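Local coordinates for DUF4627 domain-containing protein (PDB 3SEE) that is of unknown function but probably binds sugar through a galactose-binding-like domain, at residues 127-132 / 169-174; 132-137 / 163-168. One frame throughout, in Å; residues are numbered along the deposited sequence.

How the contacts relate
From the N terminus, the chain first runs through 127-132 and then 132-137. The two segments share M132 and lie partly on strand 130-133. The chain later returns along strand 160-167, and contact 2 (132-137 with 163-168) closes the inner loop. It then turns a corner at M168 and G169 and enters strand 170-172. There contact 1 (127-132 with 169-174) closes the outer loop, so contact 2 is nested inside contact 1. Strand 130-133 thus sits between 160-167 and 170-172 in the eight-stranded antiparallel sheet. The contact centres lie about 11 Å apart, and they touch where F131 packs against Y166, D167 and M168.

Contact 1 (127-132 / 169-174); sequences NTTFFM and GQVVNA
F130 and V172 form an antiparallel hydrogen-bonded pair. F130 N donates to V172 O at 3.0 Å, and V172 N donates to F130 O at 2.9 Å. The F130 ring has CG beside its own backbone N (chi1 -55°). This sends CE1 back along the strand, to 3.7 Å from A174 C. V172 O lies at the ring's edge. F131 and V171 are the next pair, non-hydrogen-bonded, with diverging side chains. Even so, F131 CD1 meets V171 CG1 at 4.0 Å, the ring lying oblique to it, and I195 of helix 194-197 touches both residues. M132 N closes this end on Q170 O at 3.0 Å.

These bonds join two neighbouring strands of the antiparallel sheet in a galactose-binding-like beta fold; strand 186-188 follows on the far side of 170-172. M132, a selenomethionine, lies alongside Q170 and points the same way, with M132 CB 4.0 Å from Q170 CB. CG and SE of M132 run out extended beside the end of Q170, and the bend at chi3 (89°) turns only the end methyl CE. V186 touches both side chains. Shortened to an alanine, Q170 would probably leave SE and CE of M132 without their neighbour and freer to turn.

The T128 end is looser and partly exposed. Direct backbone pairing gives way to water 1, which accepts from T128 N at 2.9 Å and donates to N173 O. T128 OG1 makes at most a weak bond to N173 O. T129 OG1 turns instead to E118, and the N173 amide bonds to E185 N and A183 O.

Contact 2 (132-137 / 163-168); sequences MRRDYD and VVYYDM
R134 N donates to Y165 O at 2.9 Å, and D167 N donates to M132 O, also at 2.9 Å. The second bond is almost straight, 178° at the hydrogen, and the first is nearly as straight. Together they join strand 130-133 to strand 160-167 in the antiparallel sheet of the galactose-binding-like fold. Y165 O has a second donor in water 3, which also accepts from D135 N. Between these two bonds R133 and Y166 form an antiparallel non-hydrogen-bonded pair. The Y166 ring leans against the other strand, with CD2 3.4 Å from M132 O and CE2 3.6 Å from R133 CB. Its hydroxyl bonds to A147 O.

Strand 130-133 ends here in a type I beta turn from R133 to Y136, closed by Y136 N on R133 O at 3.0 Å. In one of its two conformers, R133 NE bonds to S145 O and NH2 to Q141 OE1. R134 stays alongside Y165, its CD 3.9 Å from Y165 CB. CG of R134 lies anti to the backbone N (chi1 -159°), and the chain then runs extended to NE. There water 2 accepts from NE and donates to D167 OD2. The other oxygen, D167 OD1, accepts from G169 N at the chain corner.

R134 and D167 carry opposite charges but meet through water, with NE 5.2 Å from OD2. Their attraction is therefore probably modest, and the straight backbone bonds are likely to do most of the holding.

Contact 1 (127-132 / 169-174)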
loop_
_atom_site.group_PDB
_atom_site.type_symbol
_atom_site.label_atom_id
_atom_site.label_comp_id
_atom_site.label_asym_id
_atom_site.label_seq_id
_atom_site.Cartn_x
_atom_site.Cartn_y
_atom_site.Cartn_z
ATOM N N ASN A 127 -12.702 12.804 2.275
ATOM C CA ASN A 127 -11.268 13.096 2.265
ATOM C C ASN A 127 -10.460 11.843 1.932
ATOM O O ASN A 127 -10.916 10.720 2.162
ATOM C CB ASN A 127 -10.805 13.576 3.637
ATOM C CG ASN A 127 -11.350 14.928 4.031
ATOM O OD1 ASN A 127 -11.707 15.774 3.200
ATOM N ND2 ASN A 127 -11.357 15.157 5.334
ATOM N N THR A 128 -9.266 12.080 1.410
ATOM C CA THR A 128 -8.283 11.018 1.169
ATOM C C THR A 128 -6.966 11.499 1.774
ATOM O O THR A 128 -6.291 12.355 1.209
ATOM C CB THR A 128 -8.120 10.710 -0.328
ATOM O OG1 THR A 128 -7.698 11.897 -1.014
ATOM C CG2 THR A 128 -9.415 10.209 -0.970
ATOM N N THR A 129 -6.634 10.954 2.939
ATOM C CA THR A 129 -5.508 11.411 3.749
ATOM C C THR A 129 -4.437 10.340 3.819
ATOM O O THR A 129 -4.729 9.216 4.222
ATOM C CB THR A 129 -5.982 11.725 5.187
ATOM O OG1 THR A 129 -7.171 12.534 5.142
ATOM C CG2 THR A 129 -4.916 12.416 5.985
ATOM N N PHE A 130 -3.221 10.671 3.416
ATOM C CA PHE A 130 -2.130 9.702 3.305
ATOM C C PHE A 130 -0.889 10.238 4.017
ATOM O O PHE A 130 -0.624 11.431 3.929
ATOM C CB PHE A 130 -1.731 9.477 1.847
ATOM C CG PHE A 130 -2.835 9.055 0.923
ATOM C CD1 PHE A 130 -3.671 9.985 0.316
ATOM C CD2 PHE A 130 -3.003 7.722 0.595
ATOM C CE1 PHE A 130 -4.633 9.587 -0.604
ATOM C CE2 PHE A 130 -3.960 7.329 -0.318
ATOM C CZ PHE A 130 -4.771 8.252 -0.892
ATOM N N PHE A 131 -0.064 9.364 4.582
ATOM C CA PHE A 131 1.274 9.804 4.965
ATOM C C PHE A 131 2.133 10.082 3.724
ATOM O O PHE A 131 2.008 9.406 2.698
ATOM C CB PHE A 131 1.952 8.773 5.833
ATOM C CG PHE A 131 1.298 8.588 7.169
ATOM C CD1 PHE A 131 1.168 9.650 8.040
ATOM C CD2 PHE A 131 0.795 7.355 7.566
ATOM C CE1 PHE A 131 0.567 9.472 9.283
ATOM C CE2 PHE A 131 0.185 7.177 8.791
ATOM C CZ PHE A 131 0.081 8.235 9.655
HETATM N N MSE A 132 2.975 11.096 3.812
HETATM C CA MSE A 132 3.803 11.501 2.692
HETATM C C MSE A 132 5.023 10.610 2.547
HETATM O O MSE A 132 5.768 10.388 3.495
HETATM C CB MSE A 132 4.256 12.938 2.908
HETATM C CG MSE A 132 4.897 13.547 1.648
HETATM SE SE MSE A 132 5.737 15.266 2.001
HETATM C CE MSE A 132 7.497 14.620 2.508
ATOM N N GLY A 169 5.023 12.373 10.153
ATOM C CA GLY A 169 4.833 13.760 10.477
ATOM C C GLY A 169 4.302 14.665 9.377
ATOM O O GLY A 169 4.091 15.871 9.621
ATOM N N GLN A 170 4.084 14.137 8.157
ATOM C CA GLN A 170 3.478 14.906 7.089
ATOM C C GLN A 170 2.425 14.079 6.387
ATOM O O GLN A 170 2.570 12.875 6.203
ATOM C CB GLN A 170 4.521 15.391 6.075
ATOM C CG GLN A 170 5.615 16.241 6.693
ATOM C CD GLN A 170 6.586 16.734 5.676
ATOM O OE1 GLN A 170 7.721 16.199 5.563
ATOM N NE2 GLN A 170 6.183 17.727 4.943
ATOM N N VAL A 171 1.345 14.750 6.016
ATOM C CA VAL A 171 0.269 14.129 5.275
ATOM C C VAL A 171 0.035 14.877 3.973
ATOM O O VAL A 171 0.333 16.073 3.855
ATOM C CB VAL A 171 -1.039 14.007 6.096
ATOM C CG1 VAL A 171 -0.906 12.970 7.207
ATOM C CG2 VAL A 171 -1.464 15.382 6.667
ATOM N N VAL A 172 -0.518 14.158 3.010
ATOM C CA VAL A 172 -0.968 14.720 1.760
ATOM C C VAL A 172 -2.465 14.388 1.582
ATOM O O VAL A 172 -2.932 13.324 1.993
ATOM C CB VAL A 172 -0.014 14.268 0.613
ATOM C CG1 VAL A 172 0.048 12.754 0.451
ATOM C CG2 VAL A 172 -0.315 14.962 -0.695
ATOM N N ASN A 173 -3.217 15.317 1.006
ATOM C CA ASN A 173 -4.658 15.237 0.920
ATOM C C ASN A 173 -5.160 14.631 -0.385
ATOM O O ASN A 173 -6.341 14.722 -0.700
ATOM C CB ASN A 173 -5.286 16.624 1.149
ATOM C CG ASN A 173 -5.071 17.532 -0.029
ATOM O OD1 ASN A 173 -4.264 17.219 -0.908
ATOM N ND2 ASN A 173 -5.765 18.659 -0.074
ATOM N N ALA A 174 -4.283 13.943 -1.120
ATOM C CA ALA A 174 -4.671 13.295 -2.373
ATOM C C ALA A 174 -3.572 12.358 -2.795
ATOM O O ALA A 174 -2.421 12.510 -2.392
ATOM C CB ALA A 174 -4.955 14.329 -3.476
HETATM O O HOH W 1 -8.367 14.819 1.126
#

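Contact 2 (132-137 / 163-168)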
loop_
_atom_site.group_PDB
_atom_site.type_symbol
_atom_site.label_atom_id
_atom_site.label_comp_id
_atom_site.label_asym_id
_atom_site.label_seq_id
_atom_site.Cartn_x
_atom_site.Cartn_y
_atom_site.Cartn_z
HETATM N N MSE A 132 2.975 11.096 3.812
HETATM C CA MSE A 132 3.803 11.501 2.692
HETATM C C MSE A 132 5.023 10.610 2.547
HETATM O O MSE A 132 5.768 10.388 3.495
HETATM C CB MSE A 132 4.256 12.938 2.908
HETATM C CG MSE A 132 4.897 13.547 1.648
HETATM SE SE MSE A 132 5.737 15.266 2.001
HETATM C CE MSE A 132 7.497 14.620 2.508
ATOM N N ARG A 133 5.277 10.161 1.327
ATOM C CA ARG A 133 6.524 9.469 1.117
ATOM C C ARG A 133 7.671 10.500 1.302
ATOM O O ARG A 133 7.606 11.661 0.891
ATOM C CB ARG A 133 6.542 8.665 -0.191
ATOM C CG ARG A 133 6.555 9.490 -1.447
ATOM C CD ARG A 133 6.455 8.627 -2.719
ATOM N NE ARG A 133 6.318 9.536 -3.825
ATOM C CZ ARG A 133 7.323 10.182 -4.401
ATOM N NH1 ARG A 133 8.569 10.002 -4.006
ATOM N NH2 ARG A 133 7.055 11.017 -5.390
ATOM N N ARG A 134 8.695 10.081 2.008
ATOM C CA ARG A 134 9.686 11.011 2.492
ATOM C C ARG A 134 10.404 11.774 1.401
ATOM O O ARG A 134 10.715 12.957 1.566
ATOM C CB ARG A 134 10.672 10.253 3.350
ATOM C CG ARG A 134 11.406 11.042 4.242
ATOM C CD ARG A 134 11.969 10.240 5.395
ATOM N NE ARG A 134 12.654 11.250 6.147
ATOM C CZ ARG A 134 13.955 11.299 6.337
ATOM N NH1 ARG A 134 14.749 10.360 5.855
ATOM N NH2 ARG A 134 14.439 12.253 7.092
ATOM N N ASP A 135 10.629 11.116 0.266
ATOM C CA ASP A 135 11.325 11.736 -0.854
ATOM C C ASP A 135 10.428 12.596 -1.740
ATOM O O ASP A 135 10.869 13.115 -2.749
ATOM C CB ASP A 135 12.044 10.675 -1.701
ATOM C CG ASP A 135 13.387 10.302 -1.137
ATOM O OD1 ASP A 135 14.091 11.214 -0.677
ATOM O OD2 ASP A 135 13.729 9.097 -1.118
ATOM N N TYR A 136 9.165 12.788 -1.368
ATOM C CA TYR A 136 8.291 13.618 -2.214
ATOM C C TYR A 136 8.729 15.074 -2.194
ATOM O O TYR A 136 8.988 15.646 -1.143
ATOM C CB TYR A 136 6.838 13.543 -1.760
ATOM C CG TYR A 136 5.875 14.361 -2.599
ATOM C CD1 TYR A 136 5.813 14.180 -3.968
ATOM C CD2 TYR A 136 5.021 15.277 -2.025
ATOM C CE1 TYR A 136 4.930 14.891 -4.744
ATOM C CE2 TYR A 136 4.124 15.975 -2.788
ATOM C CZ TYR A 136 4.062 15.793 -4.156
ATOM O OH TYR A 136 3.154 16.496 -4.921
ATOM N N ASP A 137 8.766 15.646 -3.387
ATOM C CA ASP A 137 9.002 17.087 -3.570
ATOM C C ASP A 137 8.098 17.517 -4.728
ATOM O O ASP A 137 8.340 17.144 -5.874
ATOM C CB ASP A 137 10.495 17.305 -3.870
ATOM C CG ASP A 137 10.873 18.743 -4.123
ATOM O OD1 ASP A 137 10.071 19.505 -4.639
ATOM O OD2 ASP A 137 12.051 19.080 -3.842
ATOM N N VAL A 163 11.924 -1.013 -0.714
ATOM C CA VAL A 163 12.168 -0.172 0.468
ATOM C C VAL A 163 11.646 1.215 0.208
ATOM O O VAL A 163 11.993 1.806 -0.818
ATOM C CB VAL A 163 13.659 0.042 0.745
ATOM C CG1 VAL A 163 13.831 0.973 1.948
ATOM C CG2 VAL A 163 14.351 -1.328 0.975
ATOM N N VAL A 164 10.857 1.767 1.135
ATOM C CA VAL A 164 10.417 3.138 1.022
ATOM C C VAL A 164 10.269 3.733 2.414
ATOM O O VAL A 164 9.678 3.119 3.306
ATOM C CB VAL A 164 9.130 3.277 0.188
ATOM C CG1 VAL A 164 7.996 2.403 0.715
ATOM C CG2 VAL A 164 8.702 4.770 0.119
ATOM N N TYR A 165 10.768 4.965 2.568
ATOM C CA TYR A 165 10.552 5.735 3.789
ATOM C C TYR A 165 9.358 6.649 3.675
ATOM O O TYR A 165 9.152 7.306 2.641
ATOM C CB TYR A 165 11.799 6.583 4.132
ATOM C CG TYR A 165 12.898 5.836 4.846
ATOM C CD1 TYR A 165 13.602 4.844 4.217
ATOM C CD2 TYR A 165 13.197 6.108 6.174
ATOM C CE1 TYR A 165 14.604 4.137 4.889
ATOM C CE2 TYR A 165 14.211 5.419 6.840
ATOM C CZ TYR A 165 14.878 4.442 6.179
ATOM O OH TYR A 165 15.872 3.745 6.845
ATOM N N TYR A 166 8.601 6.684 4.754
ATOM C CA TYR A 166 7.479 7.596 4.912
ATOM C C TYR A 166 7.734 8.539 6.082
ATOM O O TYR A 166 8.418 8.174 7.050
ATOM C CB TYR A 166 6.146 6.801 5.146
ATOM C CG TYR A 166 5.546 6.326 3.829
ATOM C CD1 TYR A 166 5.892 5.112 3.284
ATOM C CD2 TYR A 166 4.690 7.144 3.117
ATOM C CE1 TYR A 166 5.368 4.743 2.037
ATOM C CE2 TYR A 166 4.202 6.794 1.889
ATOM C CZ TYR A 166 4.532 5.579 1.347
ATOM O OH TYR A 166 4.082 5.169 0.101
ATOM N N ASP A 167 7.147 9.731 5.999
ATOM C CA ASP A 167 7.177 10.692 7.106
ATOM C C ASP A 167 5.775 10.739 7.707
ATOM O O ASP A 167 4.871 11.347 7.147
ATOM C CB ASP A 167 7.606 12.065 6.609
ATOM C CG ASP A 167 7.871 13.043 7.737
ATOM O OD1 ASP A 167 7.511 12.743 8.891
ATOM O OD2 ASP A 167 8.466 14.116 7.444
HETATM N N MSE A 168 5.603 10.078 8.846
HETATM C CA MSE A 168 4.308 10.120 9.526
HETATM C C MSE A 168 4.008 11.512 10.094
HETATM O O MSE A 168 2.865 11.781 10.492
HETATM C CB MSE A 168 4.233 9.035 10.610
HETATM C CG MSE A 168 3.823 7.664 10.118
HETATM SE SE MSE A 168 4.758 7.087 8.506
HETATM C CE MSE A 168 4.114 5.306 8.611
HETATM O O HOH W 2 10.870 13.599 6.249
HETATM O O HOH W 3 10.592 8.115 0.343
#